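Local coordinates for peptide-binding protein (Photobacterium damsela subsp. piscicida, PDB 6SQX) that probably cleaves peptidoglycan of potentially competing bacteria as a secreted NlpC/P60 cysteine endopeptidase, at residues I28-D33 / T437-I442. Numbering follows the deposited sequence.
Sequences IEITQD and TLITPI. With EDO (1,2-ethanediol), chain O; EDO (1,2-ethanediol), chain K; EDO (1,2-ethanediol), chain R.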
loop_
_atom_site.group_PDB
_atom_site.type_symbol
_atom_site.label_atom_id
_atom_site.label_comp_id
_atom_site.label_asym_id
_atom_site.label_seq_id
_atom_site.Cartn_x
_atom_site.Cartn_y
_atom_site.Cartn_z
ATOM N N ILE A 28 -8.574 18.025 12.346
ATOM C CA ILE A 28 -9.275 16.745 12.332
ATOM C C ILE A 28 -10.753 17.008 12.582
ATOM O O ILE A 28 -11.116 17.845 13.422
ATOM C CB ILE A 28 -8.694 15.821 13.415
ATOM C CG1 ILE A 28 -7.218 15.553 13.122
ATOM C CG2 ILE A 28 -9.461 14.493 13.477
ATOM C CD1 ILE A 28 -6.522 14.643 14.173
ATOM N N GLU A 29 -11.633 16.328 11.844
ATOM C CA GLU A 29 -13.055 16.680 11.854
ATOM C C GLU A 29 -13.908 15.794 12.742
ATOM O O GLU A 29 -14.735 16.301 13.512
ATOM C CB GLU A 29 -13.620 16.619 10.432
ATOM C CG GLU A 29 -12.995 17.657 9.502
ATOM C CD GLU A 29 -13.611 17.657 8.141
ATOM O OE1 GLU A 29 -14.691 18.260 7.951
ATOM O OE2 GLU A 29 -13.034 17.000 7.256
ATOM N N ILE A 30 -13.745 14.484 12.666
ATOM C CA ILE A 30 -14.631 13.554 13.351
ATOM C C ILE A 30 -13.846 12.650 14.310
ATOM O O ILE A 30 -12.616 12.651 14.349
ATOM C CB ILE A 30 -15.519 12.754 12.381
ATOM C CG1 ILE A 30 -14.673 11.940 11.400
ATOM C CG2 ILE A 30 -16.445 13.715 11.667
ATOM C CD1 ILE A 30 -15.533 11.109 10.449
ATOM N N THR A 31 -14.591 11.880 15.098
ATOM C CA THR A 31 -13.972 11.094 16.162
ATOM C C THR A 31 -13.050 10.022 15.587
ATOM O O THR A 31 -13.466 9.239 14.724
ATOM C CB THR A 31 -15.079 10.436 16.985
ATOM O OG1 THR A 31 -15.883 11.457 17.579
ATOM C CG2 THR A 31 -14.522 9.585 18.111
ATOM N N GLN A 32 -11.823 9.951 16.110
ATOM C CA GLN A 32 -10.813 8.993 15.620
ATOM C C GLN A 32 -10.877 7.691 16.430
ATOM O O GLN A 32 -9.969 7.333 17.204
ATOM C CB GLN A 32 -9.429 9.624 15.632
ATOM C CG GLN A 32 -9.349 10.819 14.705
ATOM C CD GLN A 32 -9.793 10.433 13.276
ATOM O OE1 GLN A 32 -9.276 9.460 12.719
ATOM N NE2 GLN A 32 -10.758 11.156 12.718
ATOM N N ASP A 33 -11.975 6.955 16.229
ATOM C CA ASP A 33 -12.137 5.655 16.872
ATOM C C ASP A 33 -13.149 4.883 16.036
ATOM O O ASP A 33 -14.309 5.291 15.945
ATOM C CB ASP A 33 -12.638 5.849 18.302
ATOM C CG ASP A 33 -12.811 4.527 19.059
ATOM O OD1 ASP A 33 -12.711 3.419 18.476
ATOM O OD2 ASP A 33 -13.030 4.553 20.293
ATOM N N THR A 437 -3.076 9.110 8.363
ATOM C CA THR A 437 -4.239 8.239 8.260
ATOM C C THR A 437 -5.302 8.667 9.265
ATOM O O THR A 437 -5.010 8.851 10.467
ATOM C CB THR A 437 -3.828 6.770 8.504
ATOM O OG1 THR A 437 -3.088 6.297 7.350
ATOM C CG2 THR A 437 -5.001 5.830 8.723
ATOM N N LEU A 438 -6.545 8.770 8.806
ATOM C CA LEU A 438 -7.663 9.198 9.641
ATOM C C LEU A 438 -8.948 8.546 9.182
ATOM O O LEU A 438 -9.057 8.073 8.035
ATOM C CB LEU A 438 -7.918 10.704 9.542
ATOM C CG LEU A 438 -6.870 11.657 10.095
ATOM C CD1 LEU A 438 -7.336 13.067 9.752
ATOM C CD2 LEU A 438 -6.695 11.505 11.622
ATOM N N ILE A 439 -9.947 8.553 10.060
ATOM C CA ILE A 439 -11.341 8.400 9.623
ATOM C C ILE A 439 -11.867 9.791 9.289
ATOM O O ILE A 439 -11.737 10.703 10.105
ATOM C CB ILE A 439 -12.209 7.738 10.702
ATOM C CG1 ILE A 439 -11.636 6.365 11.074
ATOM C CG2 ILE A 439 -13.677 7.606 10.223
ATOM C CD1 ILE A 439 -12.202 5.837 12.382
ATOM N N THR A 440 -12.370 10.008 8.071
ATOM C CA THR A 440 -12.791 11.340 7.668
ATOM C C THR A 440 -14.155 11.285 6.991
ATOM O O THR A 440 -14.562 10.238 6.476
ATOM C CB THR A 440 -11.802 11.975 6.673
ATOM O OG1 THR A 440 -11.883 11.260 5.427
ATOM C CG2 THR A 440 -10.393 11.925 7.138
ATOM N N PRO A 441 -14.865 12.414 6.918
ATOM C CA PRO A 441 -15.960 12.525 5.936
ATOM C C PRO A 441 -15.413 12.202 4.553
ATOM O O PRO A 441 -14.240 12.418 4.270
ATOM C CB PRO A 441 -16.363 14.004 6.018
ATOM C CG PRO A 441 -15.956 14.416 7.463
ATOM C CD PRO A 441 -14.632 13.684 7.640
ATOM N N ILE A 442 -16.295 11.735 3.671
ATOM C CA ILE A 442 -15.914 11.610 2.264
ATOM C C ILE A 442 -15.427 12.956 1.739
ATOM O O ILE A 442 -14.393 13.048 1.052
ATOM C CB ILE A 442 -17.112 11.097 1.431
ATOM C CG1 ILE A 442 -17.474 9.658 1.822
ATOM C CG2 ILE A 442 -16.846 11.233 -0.053
ATOM C CD1 ILE A 442 -16.481 8.610 1.349
HETATM C C1 EDO O . -19.245 12.158 14.401
HETATM O O1 EDO O . -20.263 11.177 14.556
HETATM C C2 EDO O . -17.958 11.658 15.017
HETATM O O2 EDO O . -17.309 12.786 15.515
HETATM C C1 EDO K . -13.437 19.596 14.704
HETATM O O1 EDO K . -14.715 18.969 14.525
HETATM C C2 EDO K . -13.304 20.687 13.650
HETATM O O2 EDO K . -14.492 21.493 13.696
HETATM C C1 EDO R . -12.843 14.867 17.196
HETATM O O1 EDO R . -11.432 14.728 16.994
HETATM C C2 EDO R . -13.217 16.205 16.585
HETATM O O2 EDO R . -12.041 17.025 16.586
HETATM O O HOH W 1 -11.746 13.690 10.336
#
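The side-chain amide of Q32 docks on the backbone of I439 through two hydrogen bonds. I439 N donates to a lone pair of Q32 OE1 (2.9 Å), and Q32 NE2 returns a nearly straight bond to I439 O (2.8 Å, N-H...O 173°), lying in both the amide plane and the carbonyl plane. A bend at chi2 (-55°) folds the amide back so that NE2 also reaches I30 O, entering above that carbonyl plane; three bonds thus fix its rotation. L438 CD2 packs against the amide, 3.5 Å from Q32 OE1, and also touches I28 CD1. Strand 438-441 is the outer strand of the six-stranded antiparallel sheet in the NlpC/P60 part of the chain, bonded to strand 408-415, and Q32 occupies the backbone groups of I439 on its open edge in place of a further strand. I439 O takes a second donor, a water that also accepts from E29 N. Farther along, I30 CD1 rests on P441 CD (3.9 Å) and I439 CG2. The E29 carboxylate lies beside the CD-CG edge of P441, OE2 3.7 Å from P441 CD; Y405 OH bonds OE1 and G445 N bonds OE2.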